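Local coordinates for protein GH127 beta-L-arabinofuranoside (Geobacillus stearothermophilus, PDB 4QK0) that probably hydrolyses beta-L-arabinofuranosidic bonds, releasing L-arabinose, as a glycoside hydrolase of family GH127, at residues 308-313 with 338-343; 332-337 with 415-420. All blocks are in the same frame, centred on the assembly; numbering follows the deposited sequence.

Contact 1. Residues 308-313 with 338-343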
loop_
_atom_site.group_PDB
_atom_site.type_symbol
_atom_site.label_atom_id
_atom_site.label_comp_id
_atom_site.label_asym_id
_atom_site.label_seq_id
_atom_site.Cartn_x
_atom_site.Cartn_y
_atom_site.Cartn_z
ATOM N N GLY A 308 16.706 4.761 -10.903
ATOM C CA GLY A 308 17.818 4.219 -10.153
ATOM C C GLY A 308 17.462 3.968 -8.699
ATOM O O GLY A 308 18.265 3.510 -7.934
ATOM N N GLY A 309 16.204 4.159 -8.328
ATOM C CA GLY A 309 15.763 3.801 -6.990
ATOM C C GLY A 309 15.698 2.316 -6.774
ATOM O O GLY A 309 15.400 1.566 -7.692
ATOM N N VAL A 310 15.925 1.895 -5.543
ATOM C CA VAL A 310 15.745 0.513 -5.177
ATOM C C VAL A 310 15.109 0.449 -3.807
ATOM O O VAL A 310 15.365 1.287 -2.932
ATOM C CB VAL A 310 17.069 -0.278 -5.139
ATOM C CG1 VAL A 310 17.608 -0.524 -6.531
ATOM C CG2 VAL A 310 18.107 0.524 -4.423
ATOM N N GLY A 311 14.260 -0.556 -3.610
ATOM C CA GLY A 311 13.499 -0.690 -2.374
ATOM C C GLY A 311 12.043 -0.367 -2.681
ATOM O O GLY A 311 11.707 0.774 -2.920
ATOM N N SER A 312 11.204 -1.384 -2.690
ATOM C CA SER A 312 9.816 -1.245 -3.121
ATOM C C SER A 312 8.820 -1.359 -1.963
ATOM O O SER A 312 7.651 -1.297 -2.197
ATOM C CB SER A 312 9.506 -2.335 -4.163
ATOM O OG SER A 312 9.706 -3.612 -3.568
ATOM N N SER A 313 9.297 -1.588 -0.758
ATOM C CA SER A 313 8.457 -1.758 0.400
ATOM C C SER A 313 8.964 -0.937 1.589
ATOM O O SER A 313 10.102 -1.092 2.004
ATOM C CB SER A 313 8.367 -3.226 0.796
ATOM O OG SER A 313 7.788 -3.424 2.097
ATOM N N ILE A 338 22.446 6.013 -3.505
ATOM C CA ILE A 338 23.834 6.302 -3.291
ATOM C C ILE A 338 24.591 4.990 -3.213
ATOM O O ILE A 338 25.655 4.817 -3.814
ATOM C CB ILE A 338 24.009 7.112 -2.002
ATOM C CG1 ILE A 338 23.378 8.497 -2.144
ATOM C CG2 ILE A 338 25.468 7.203 -1.610
ATOM C CD1 ILE A 338 23.323 9.250 -0.821
ATOM N N ALA A 339 24.075 4.034 -2.442
ATOM C CA ALA A 339 24.773 2.739 -2.304
ATOM C C ALA A 339 24.873 2.016 -3.657
ATOM O O ALA A 339 25.854 1.330 -3.935
ATOM C CB ALA A 339 24.054 1.853 -1.331
ATOM N N LEU A 340 23.877 2.197 -4.514
ATOM C CA LEU A 340 23.956 1.583 -5.827
ATOM C C LEU A 340 25.120 2.187 -6.606
ATOM O O LEU A 340 25.840 1.504 -7.313
ATOM C CB LEU A 340 22.663 1.753 -6.557
ATOM C CG LEU A 340 22.503 1.279 -7.993
ATOM C CD1 LEU A 340 22.821 -0.208 -8.118
ATOM C CD2 LEU A 340 21.087 1.560 -8.460
ATOM N N VAL A 341 25.308 3.479 -6.480
ATOM C CA VAL A 341 26.432 4.104 -7.148
ATOM C C VAL A 341 27.769 3.467 -6.682
ATOM O O VAL A 341 28.629 3.159 -7.513
ATOM C CB VAL A 341 26.464 5.603 -6.902
ATOM C CG1 VAL A 341 27.759 6.220 -7.467
ATOM C CG2 VAL A 341 25.247 6.265 -7.555
ATOM N N PHE A 342 27.932 3.294 -5.381
ATOM C CA PHE A 342 29.148 2.673 -4.841
ATOM C C PHE A 342 29.335 1.278 -5.454
ATOM O O PHE A 342 30.447 0.908 -5.819
ATOM C CB PHE A 342 29.150 2.516 -3.322
ATOM C CG PHE A 342 29.005 3.801 -2.537
ATOM C CD1 PHE A 342 29.480 5.015 -3.018
ATOM C CD2 PHE A 342 28.401 3.780 -1.287
ATOM C CE1 PHE A 342 29.348 6.186 -2.262
ATOM C CE2 PHE A 342 28.276 4.958 -0.512
ATOM C CZ PHE A 342 28.762 6.159 -1.005
ATOM N N TRP A 343 28.263 0.511 -5.516
ATOM C CA TRP A 343 28.317 -0.832 -6.050
ATOM C C TRP A 343 28.791 -0.810 -7.489
ATOM O O TRP A 343 29.694 -1.572 -7.844
ATOM C CB TRP A 343 26.966 -1.465 -5.985
ATOM C CG TRP A 343 26.939 -2.883 -6.365
ATOM C CD1 TRP A 343 27.991 -3.757 -6.376
ATOM C CD2 TRP A 343 25.785 -3.653 -6.716
ATOM N NE1 TRP A 343 27.555 -5.003 -6.717
ATOM C CE2 TRP A 343 26.210 -4.981 -6.917
ATOM C CE3 TRP A 343 24.427 -3.355 -6.840
ATOM C CZ2 TRP A 343 25.320 -6.023 -7.292
ATOM C CZ3 TRP A 343 23.541 -4.382 -7.209
ATOM C CH2 TRP A 343 23.986 -5.700 -7.418
#
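Leu340 reaches from helix 334-350 to the loop 308-313 with a single methyl, CD2, and two groups of the loop receive it. The nearer is a backbone oxygen: Leu340 CD2 lies 3.5 Å from Gly308 O. The C=O...CD2 angle there is about 131°, which places the methyl well off the extension of the carbonyl bond. The second is a looser apolar touch, with Val310 CG1 at 4.5 Å from the same Leu340 CD2. The torsions of the leucine account for this reach. The first sets CG anti to the backbone N (chi1 176°); the second (chi2 57°) turns CD1 back beside CA and leaves CD2 anti to CA, so that CD2 is the methyl that extends farthest out. Val310 meets it with its CA-CB bond directed toward the helix. No hydrogen bond joins the two segments, and they bury just 90 Å² between them, so the contact is a light van der Waals one. Gly308 O nevertheless has a polar partner, since it also bonds to Ser337 OG one turn back on the same helix. The nearest CA atoms, those of Gly308 and Leu340, are 8.0 Å apart, a gap bridged chiefly by the leucine branch. Leu340 also packs on Val359 of helix 354-365. Farther along the loop, Ser312 and Ser313 together stand opposite the single residue Ser318, the pattern of a classic beta bulge, and Ser312 O accepts a bond from Arg394 of the second subunit. The arrangement is a buried loop laid against a helix inside the GH127 catalytic domain, a member of the six-hairpin clan, whose characteristic fold is the (alpha/alpha)6 barrel.

Contact 2. Residues 332-337 with 415-420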
loop_
_atom_site.group_PDB
_atom_site.type_symbol
_atom_site.label_atom_id
_atom_site.label_comp_id
_atom_site.label_asym_id
_atom_site.label_seq_id
_atom_site.Cartn_x
_atom_site.Cartn_y
_atom_site.Cartn_z
ATOM N N ALA A 332 12.557 3.475 -2.266
ATOM C CA ALA A 332 13.609 4.147 -3.082
ATOM C C ALA A 332 14.384 5.204 -2.277
ATOM O O ALA A 332 14.489 6.358 -2.653
ATOM C CB ALA A 332 13.026 4.743 -4.312
ATOM N N GLU A 333 14.840 4.773 -1.125
ATOM C CA GLU A 333 15.583 5.606 -0.174
ATOM C C GLU A 333 16.808 6.228 -0.848
ATOM O O GLU A 333 17.491 5.588 -1.668
ATOM C CB GLU A 333 16.026 4.713 0.955
ATOM C CG GLU A 333 16.635 5.360 2.137
ATOM C CD GLU A 333 17.056 4.351 3.222
ATOM O OE1 GLU A 333 17.819 4.817 4.055
ATOM O OE2 GLU A 333 16.637 3.164 3.310
ATOM N N THR A 334 17.032 7.492 -0.543
ATOM C CA THR A 334 18.160 8.228 -1.053
ATOM C C THR A 334 19.459 7.435 -0.833
ATOM O O THR A 334 20.206 7.247 -1.771
ATOM C CB THR A 334 18.237 9.637 -0.382
ATOM O OG1 THR A 334 17.014 10.358 -0.617
ATOM C CG2 THR A 334 19.369 10.432 -0.973
ATOM N N CYS A 335 19.660 6.943 0.379
ATOM C CA CYS A 335 20.845 6.198 0.731
ATOM C C CYS A 335 21.028 4.912 -0.103
ATOM O O CYS A 335 22.149 4.499 -0.359
ATOM C CB CYS A 335 20.851 5.863 2.213
ATOM S SG CYS A 335 21.303 7.286 3.183
ATOM N N ALA A 336 19.934 4.314 -0.568
ATOM C CA ALA A 336 20.042 3.082 -1.334
ATOM C C ALA A 336 20.527 3.399 -2.723
ATOM O O ALA A 336 21.230 2.597 -3.314
ATOM C CB ALA A 336 18.717 2.355 -1.410
ATOM N N SER A 337 20.110 4.538 -3.263
ATOM C CA SER A 337 20.526 4.922 -4.589
ATOM C C SER A 337 22.015 5.353 -4.584
ATOM O O SER A 337 22.756 5.027 -5.514
ATOM C CB SER A 337 19.645 6.016 -5.149
ATOM O OG SER A 337 18.470 5.435 -5.670
ATOM N N PRO A 415 24.412 14.065 5.192
ATOM C CA PRO A 415 25.874 13.811 5.122
ATOM C C PRO A 415 26.199 12.655 4.171
ATOM O O PRO A 415 27.361 12.552 3.670
ATOM C CB PRO A 415 26.262 13.461 6.576
ATOM C CG PRO A 415 25.015 12.926 7.198
ATOM C CD PRO A 415 23.852 13.595 6.483
ATOM N N ASN A 416 25.167 11.821 3.928
ATOM C CA ASN A 416 25.244 10.813 2.916
ATOM C C ASN A 416 25.281 11.437 1.538
ATOM O O ASN A 416 26.233 11.155 0.814
ATOM C CB ASN A 416 24.210 9.711 3.082
ATOM C CG ASN A 416 24.849 8.341 3.389
ATOM O OD1 ASN A 416 24.780 7.881 4.524
ATOM N ND2 ASN A 416 25.483 7.701 2.385
ATOM N N LEU A 417 24.327 12.271 1.125
ATOM C CA LEU A 417 24.444 12.873 -0.223
ATOM C C LEU A 417 25.672 13.737 -0.373
ATOM O O LEU A 417 26.286 13.751 -1.404
ATOM C CB LEU A 417 23.282 13.737 -0.607
ATOM C CG LEU A 417 22.229 13.131 -1.523
ATOM C CD1 LEU A 417 21.100 14.150 -1.640
ATOM C CD2 LEU A 417 22.741 12.764 -2.911
ATOM N N ALA A 418 26.006 14.464 0.656
ATOM C CA ALA A 418 27.207 15.287 0.637
ATOM C C ALA A 418 28.450 14.479 0.267
ATOM O O ALA A 418 29.250 14.952 -0.526
ATOM C CB ALA A 418 27.429 15.928 1.988
ATOM N N ARG A 419 28.650 13.306 0.883
ATOM C CA ARG A 419 29.893 12.565 0.626
ATOM C C ARG A 419 29.949 12.067 -0.788
ATOM O O ARG A 419 31.021 12.090 -1.379
ATOM C CB ARG A 419 30.162 11.462 1.630
ATOM C CG ARG A 419 29.227 10.282 1.601
ATOM C CD ARG A 419 29.638 9.307 2.693
ATOM N NE ARG A 419 28.792 8.133 2.696
ATOM C CZ ARG A 419 29.206 6.888 2.870
ATOM N NH1 ARG A 419 30.500 6.600 3.037
ATOM N NH2 ARG A 419 28.310 5.902 2.858
ATOM N N LEU A 420 28.812 11.712 -1.377
ATOM C CA LEU A 420 28.819 11.348 -2.786
ATOM C C LEU A 420 29.086 12.526 -3.741
ATOM O O LEU A 420 29.948 12.463 -4.667
ATOM C CB LEU A 420 27.504 10.691 -3.176
ATOM C CG LEU A 420 27.370 10.365 -4.661
ATOM C CD1 LEU A 420 28.448 9.374 -5.072
ATOM C CD2 LEU A 420 26.019 9.759 -4.955
#
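Thr334 OG1 hydrogen-bonds most strongly with Phe380 O; Asn383 OD1 and, weakly, Tyr381 O also lie within bonding distance, and the one hydroxyl hydrogen must be shared among them or pass from one to another. Thr334 thereby gives its polar branch to residues 380-383 and its methyl to helix 413-422. With chi1 at -58°, OG1 stands beside the backbone N while CG2 is anti to it and meets the leucine. Thr334 CG2 comes to 4.0 Å from the branch point Leu417 CG and, slightly farther off, to 4.2 Å from the methyl Leu417 CD1; the two side chains cross at about a right angle, which keeps the touching area small. One residue on, Cys335 SG rests alongside the CB-CG bond of Asn416. It is 3.8 Å from Asn416 CB and 3.7 Å from Asn416 CG, van der Waals distances with no hydrogen bond between the segments. These two pairs carry nearly all of the 148 Å² buried, and the backbones come closest at the same place, Cys335 CA lying 6.7 Å from Asn416 CA. The start of helix 334-350 is formed here as well: Glu333 is its N-cap residue, and Glu333 O accepts from both Ala336 N (3.0 Å) and Ser337 N (3.2 Å). Cys335 also touches Cys412; a disulfide between them has been seen in another structure of this protein but is absent in this one. Every touching residue is buried. Thr334 on Leu417 and Cys335 on Asn416 set the N-terminal turn of helix 334-350 against helix 413-422, with Val267 of helix 266-283 touching Cys335 and Ala336, while Ala418 turns to Val30 and Ile35 of helix 22-42 and Arg419 forms a salt bridge with Glu84 of helix 76-92.

Following the chain from the N terminus, residues 308-313 come first, then 332-337, which run directly into 338-343, and finally 415-420. Contact 1 closes a loop with 24 residues between its segments, including the short strand 318-319. Contact 2 closes a longer one, of 77 residues. The closures cross, because 332-337 lies inside the first loop and 338-343 inside the second. Helix 334-350 serves both contacts, whose centres are 9 Å apart. A probable hydrogen bond, Gly311 O to Ala332 N at 2.9 Å, joins them directly. Together they connect the loop after helix 286-302 with helices 334-350 and 413-422, all within the catalytic domain.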